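Local atomic coordinates of aldose 1-epimerase (Escherichia coli, PDB entry 3NRE), a protein that probably interconverts the alpha and beta anomers of aldose sugars. Residues A[92-105]-A[114-126]. Residues are numbered along the deposited sequence; the frame is centred on the assembly and turned at random. Where two conformers were deposited one is given.
Sequences WQCVSHSDDSLCLV and HYRVSQAFHLTAD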
loop_
_atom_site.group_PDB
_atom_site.type_symbol
_atom_site.label_atom_id
_atom_site.label_comp_id
_atom_site.label_asym_id
_atom_site.label_seq_id
_atom_site.Cartn_x
_atom_site.Cartn_y
_atom_site.Cartn_z
ATOM N N TRP A 92 5.954 15.999 0.103
ATOM C CA TRP A 92 4.812 16.392 -0.720
ATOM C C TRP A 92 4.405 17.812 -0.368
ATOM O O TRP A 92 4.806 18.345 0.698
ATOM C CB TRP A 92 3.647 15.445 -0.478
ATOM C CG TRP A 92 3.892 13.997 -0.883
ATOM C CD1 TRP A 92 4.937 13.183 -0.496
ATOM C CD2 TRP A 92 3.061 13.198 -1.754
ATOM N NE1 TRP A 92 4.786 11.937 -1.056
ATOM C CE2 TRP A 92 3.664 11.922 -1.848
ATOM C CE3 TRP A 92 1.875 13.433 -2.471
ATOM C CZ2 TRP A 92 3.107 10.899 -2.600
ATOM C CZ3 TRP A 92 1.356 12.446 -3.238
ATOM C CH2 TRP A 92 1.956 11.154 -3.265
ATOM N N GLN A 93 3.607 18.430 -1.253
ATOM C CA GLN A 93 3.087 19.769 -1.043
ATOM C C GLN A 93 1.583 19.705 -0.956
ATOM O O GLN A 93 0.925 19.048 -1.751
ATOM C CB GLN A 93 3.509 20.664 -2.199
ATOM C CG GLN A 93 4.984 21.121 -2.139
ATOM C CD GLN A 93 6.004 20.054 -2.553
ATOM O OE1 GLN A 93 6.957 19.770 -1.785
ATOM N NE2 GLN A 93 5.831 19.451 -3.768
ATOM N N CYS A 94 1.014 20.480 -0.044
ATOM C CA CYS A 94 -0.436 20.547 0.085
ATOM C C CYS A 94 -1.005 21.572 -0.920
ATOM O O CYS A 94 -0.529 22.692 -0.950
ATOM C CB CYS A 94 -0.806 20.902 1.551
ATOM S SG CYS A 94 -2.541 21.149 1.808
ATOM N N VAL A 95 -1.992 21.150 -1.709
ATOM C CA VAL A 95 -2.743 22.043 -2.635
ATOM C C VAL A 95 -4.182 22.334 -2.165
ATOM O O VAL A 95 -4.853 23.256 -2.670
ATOM C CB VAL A 95 -2.712 21.514 -4.091
ATOM C CG1 VAL A 95 -1.281 21.585 -4.609
ATOM C CG2 VAL A 95 -3.255 20.103 -4.165
ATOM N N SER A 96 -4.711 21.567 -1.217
ATOM C CA SER A 96 -6.019 21.851 -0.626
ATOM C C SER A 96 -6.168 21.170 0.707
ATOM O O SER A 96 -5.693 20.054 0.872
ATOM C CB SER A 96 -7.213 21.385 -1.507
ATOM O OG SER A 96 -7.457 19.958 -1.450
ATOM N N HIS A 97 -6.855 21.853 1.623
ATOM C CA HIS A 97 -7.147 21.286 2.934
ATOM C C HIS A 97 -8.396 21.932 3.439
ATOM O O HIS A 97 -8.454 23.134 3.606
ATOM C CB HIS A 97 -5.970 21.522 3.894
ATOM C CG HIS A 97 -6.151 20.930 5.267
ATOM N ND1 HIS A 97 -5.410 21.371 6.356
ATOM C CD2 HIS A 97 -6.950 19.935 5.738
ATOM C CE1 HIS A 97 -5.738 20.673 7.424
ATOM N NE2 HIS A 97 -6.673 19.797 7.096
ATOM N N SER A 98 -9.405 21.111 3.663
ATOM C CA SER A 98 -10.647 21.554 4.261
ATOM C C SER A 98 -10.940 20.678 5.459
ATOM O O SER A 98 -10.138 19.812 5.804
ATOM C CB SER A 98 -11.796 21.468 3.242
ATOM O OG SER A 98 -12.284 20.145 3.151
ATOM N N ASP A 99 -12.077 20.891 6.102
ATOM C CA ASP A 99 -12.394 20.101 7.277
ATOM C C ASP A 99 -12.398 18.585 7.050
ATOM O O ASP A 99 -11.960 17.860 7.926
ATOM C CB ASP A 99 -13.714 20.561 7.909
ATOM C CG ASP A 99 -13.580 21.918 8.598
ATOM O OD1 ASP A 99 -12.425 22.378 8.859
ATOM O OD2 ASP A 99 -14.639 22.505 8.891
ATOM N N ASP A 100 -12.844 18.131 5.883
ATOM C CA ASP A 100 -12.982 16.693 5.615
ATOM C C ASP A 100 -12.282 16.243 4.327
ATOM O O ASP A 100 -12.522 15.124 3.872
ATOM C CB ASP A 100 -14.478 16.310 5.570
ATOM C CG ASP A 100 -15.266 17.081 4.490
ATOM O OD1 ASP A 100 -14.650 17.769 3.642
ATOM O OD2 ASP A 100 -16.522 17.022 4.501
ATOM N N SER A 101 -11.429 17.095 3.745
ATOM C CA SER A 101 -10.628 16.731 2.573
ATOM C C SER A 101 -9.221 17.355 2.537
ATOM O O SER A 101 -8.949 18.430 3.104
ATOM C CB SER A 101 -11.374 17.098 1.279
ATOM O OG SER A 101 -11.287 18.493 1.057
ATOM N N LEU A 102 -8.319 16.639 1.872
ATOM C CA LEU A 102 -6.937 17.041 1.732
ATOM C C LEU A 102 -6.434 16.522 0.383
ATOM O O LEU A 102 -6.796 15.421 -0.039
ATOM C CB LEU A 102 -6.087 16.401 2.866
ATOM C CG LEU A 102 -4.590 16.729 2.848
ATOM C CD1 LEU A 102 -4.320 18.155 3.312
ATOM C CD2 LEU A 102 -3.834 15.750 3.726
ATOM N N CYS A 103 -5.612 17.325 -0.280
ATOM C CA CYS A 103 -4.889 16.924 -1.470
ATOM C C CYS A 103 -3.418 17.366 -1.397
ATOM O O CYS A 103 -3.096 18.520 -1.098
ATOM C CB CYS A 103 -5.555 17.514 -2.718
ATOM S SG CYS A 103 -4.786 16.858 -4.226
ATOM N N LEU A 104 -2.528 16.393 -1.602
ATOM C CA LEU A 104 -1.106 16.586 -1.651
ATOM C C LEU A 104 -0.579 16.179 -3.040
ATOM O O LEU A 104 -1.128 15.286 -3.692
ATOM C CB LEU A 104 -0.414 15.664 -0.659
ATOM C CG LEU A 104 -0.882 15.686 0.787
ATOM C CD1 LEU A 104 -0.143 14.627 1.636
ATOM C CD2 LEU A 104 -0.696 17.076 1.389
ATOM N N VAL A 105 0.512 16.805 -3.444
ATOM C CA VAL A 105 1.176 16.491 -4.715
ATOM C C VAL A 105 2.686 16.282 -4.508
ATOM O O VAL A 105 3.313 16.867 -3.618
ATOM C CB VAL A 105 0.885 17.532 -5.774
ATOM C CG1 VAL A 105 -0.625 17.687 -5.996
ATOM C CG2 VAL A 105 1.475 18.869 -5.399
ATOM N N HIS A 114 10.095 9.670 -14.254
ATOM C CA HIS A 114 9.791 11.058 -13.923
ATOM C C HIS A 114 8.268 11.188 -13.973
ATOM O O HIS A 114 7.628 10.723 -14.927
ATOM C CB HIS A 114 10.422 12.040 -14.931
ATOM C CG HIS A 114 11.914 12.099 -14.864
ATOM N ND1 HIS A 114 12.645 13.064 -15.528
ATOM C CD2 HIS A 114 12.815 11.326 -14.213
ATOM C CE1 HIS A 114 13.931 12.871 -15.296
ATOM N NE2 HIS A 114 14.061 11.825 -14.498
ATOM N N TYR A 115 7.684 11.857 -12.978
ATOM C CA TYR A 115 6.233 11.911 -12.886
ATOM C C TYR A 115 5.789 12.936 -11.850
ATOM O O TYR A 115 6.612 13.471 -11.075
ATOM C CB TYR A 115 5.623 10.538 -12.520
ATOM C CG TYR A 115 6.208 10.015 -11.235
ATOM C CD1 TYR A 115 5.660 10.390 -10.006
ATOM C CD2 TYR A 115 7.354 9.211 -11.227
ATOM C CE1 TYR A 115 6.205 9.945 -8.827
ATOM C CE2 TYR A 115 7.905 8.781 -10.062
ATOM C CZ TYR A 115 7.325 9.138 -8.866
ATOM O OH TYR A 115 7.856 8.768 -7.653
ATOM N N ARG A 116 4.497 13.257 -11.933
ATOM C CA ARG A 116 3.781 14.027 -10.909
ATOM C C ARG A 116 2.665 13.133 -10.368
ATOM O O ARG A 116 2.000 12.421 -11.115
ATOM C CB ARG A 116 3.213 15.315 -11.518
ATOM C CG ARG A 116 2.347 16.198 -10.630
ATOM C CD ARG A 116 1.855 17.458 -11.423
ATOM N NE ARG A 116 0.979 18.326 -10.624
ATOM C CZ ARG A 116 1.331 19.480 -10.040
ATOM N NH1 ARG A 116 2.570 19.957 -10.129
ATOM N NH2 ARG A 116 0.420 20.191 -9.372
ATOM N N VAL A 117 2.473 13.144 -9.060
ATOM C CA VAL A 117 1.389 12.366 -8.475
ATOM C C VAL A 117 0.618 13.236 -7.508
ATOM O O VAL A 117 1.241 14.010 -6.806
ATOM C CB VAL A 117 1.898 11.074 -7.833
ATOM C CG1 VAL A 117 3.086 11.339 -6.828
ATOM C CG2 VAL A 117 0.774 10.284 -7.135
ATOM N N SER A 118 -0.708 13.066 -7.482
ATOM C CA SER A 118 -1.570 13.638 -6.496
ATOM C C SER A 118 -2.156 12.532 -5.622
ATOM O O SER A 118 -2.437 11.423 -6.064
ATOM C CB SER A 118 -2.667 14.513 -7.146
ATOM O OG SER A 118 -3.555 13.704 -7.874
ATOM N N GLN A 119 -2.327 12.844 -4.334
ATOM C CA GLN A 119 -3.001 11.955 -3.410
ATOM C C GLN A 119 -4.073 12.773 -2.695
ATOM O O GLN A 119 -3.713 13.716 -1.978
ATOM C CB GLN A 119 -2.029 11.361 -2.393
ATOM C CG GLN A 119 -2.613 10.146 -1.703
ATOM C CD GLN A 119 -1.672 9.476 -0.737
ATOM O OE1 GLN A 119 -1.960 8.372 -0.263
ATOM N NE2 GLN A 119 -0.581 10.145 -0.392
ATOM N N ALA A 120 -5.346 12.393 -2.902
ATOM C CA ALA A 120 -6.520 13.006 -2.281
ATOM C C ALA A 120 -7.118 12.107 -1.210
ATOM O O ALA A 120 -7.248 10.897 -1.368
ATOM C CB ALA A 120 -7.589 13.320 -3.335
ATOM N N PHE A 121 -7.503 12.732 -0.103
ATOM C CA PHE A 121 -8.103 12.046 1.035
ATOM C C PHE A 121 -9.469 12.682 1.275
ATOM O O PHE A 121 -9.569 13.897 1.258
ATOM C CB PHE A 121 -7.230 12.282 2.284
ATOM C CG PHE A 121 -5.812 11.767 2.166
ATOM C CD1 PHE A 121 -4.831 12.523 1.563
ATOM C CD2 PHE A 121 -5.465 10.535 2.708
ATOM C CE1 PHE A 121 -3.523 12.054 1.443
ATOM C CE2 PHE A 121 -4.169 10.063 2.617
ATOM C CZ PHE A 121 -3.197 10.845 2.010
ATOM N N HIS A 122 -10.475 11.868 1.582
ATOM C CA HIS A 122 -11.805 12.354 1.920
ATOM C C HIS A 122 -12.435 11.539 3.043
ATOM O O HIS A 122 -12.323 10.315 3.057
ATOM C CB HIS A 122 -12.653 12.327 0.669
ATOM C CG HIS A 122 -13.988 12.976 0.821
ATOM N ND1 HIS A 122 -15.169 12.277 0.700
ATOM C CD2 HIS A 122 -14.335 14.260 1.092
ATOM C CE1 HIS A 122 -16.188 13.103 0.884
ATOM N NE2 HIS A 122 -15.706 14.312 1.117
ATOM N N LEU A 123 -13.093 12.223 3.990
ATOM C CA LEU A 123 -13.772 11.562 5.107
ATOM C C LEU A 123 -15.241 11.835 5.021
ATOM O O LEU A 123 -15.636 12.976 4.786
ATOM C CB LEU A 123 -13.305 12.110 6.457
ATOM C CG LEU A 123 -12.076 11.535 7.097
ATOM C CD1 LEU A 123 -11.932 12.129 8.501
ATOM C CD2 LEU A 123 -12.147 9.996 7.160
ATOM N N THR A 124 -16.045 10.791 5.198
ATOM C CA THR A 124 -17.457 10.965 5.528
ATOM C C THR A 124 -17.638 10.428 6.941
ATOM O O THR A 124 -16.655 10.208 7.633
ATOM C CB THR A 124 -18.364 10.230 4.555
ATOM O OG1 THR A 124 -18.141 8.820 4.698
ATOM C CG2 THR A 124 -18.110 10.699 3.120
ATOM N N ALA A 125 -18.873 10.232 7.408
ATOM C CA ALA A 125 -19.036 9.806 8.799
ATOM C C ALA A 125 -18.543 8.363 9.063
ATOM O O ALA A 125 -18.270 8.004 10.229
ATOM C CB ALA A 125 -20.486 9.988 9.262
ATOM N N ASP A 126 -18.448 7.530 8.019
ATOM C CA ASP A 126 -17.964 6.163 8.215
ATOM C C ASP A 126 -16.894 5.682 7.225
ATOM O O ASP A 126 -16.457 4.548 7.349
ATOM C CB ASP A 126 -19.144 5.182 8.202
ATOM C CG ASP A 126 -19.861 5.142 6.840
ATOM O OD1 ASP A 126 -19.492 5.938 5.943
ATOM O OD2 ASP A 126 -20.771 4.301 6.668
HETATM O O HOH W 1 -17.707 14.673 3.934
#
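Leu102 and Leu104 pair in antiparallel register with Phe121 and Gln119, each pair joined by two backbone hydrogen bonds, and Leu123 N adds a fifth to Asp100 O (3.0 Å). Leu102, Leu104 and Phe121 are buried on one face, where apolar side chains suit. Leu102 CD2 lies alongside Phe121 CD1 (4.0 Å), both side chains pointing the same way, while Leu104 CD1 approaches Phe121 CE1; Val16 touches all three. Trp92, just before strand 93-97, reaches past strand 101-109: with CG anti to its carbonyl carbon (chi1 -64°), the indole puts CH2 against Val117 CG1 (3.7 Å) and CZ3 against Gln119 CB (3.7 Å). The extended Gln119 crosses it at about a right angle, NE2 above one ring face near the rim, the amide turned 43° from the indole. Gln119 NE2 donates a hydrogen bond to Gly21 O and OE1 accepts one from Trp148 NE1; Trp92 NE1 hydrogen-bonds Gly87 O. Replacing Trp92 by alanine would probably open a gap beside Val117 and the Gln119 chain and leave Gly87 O without this donor. On the other face Cys103 pairs with Ala120 and Val105 with Ser118, non-hydrogen-bonded pairs whose 4.3 Å CA-CA spacing suits small side chains. Where the pairing ends, a water donates to Asp100 OD2 (2.7 Å) and Leu123 O (2.8 Å). The hairpin thus turns apolar groups toward strand 12-17, while the buried Gln119 amide, on the same face, has both ends hydrogen-bonded, within a large antiparallel sheet consistent with the mutarotase beta-sandwich.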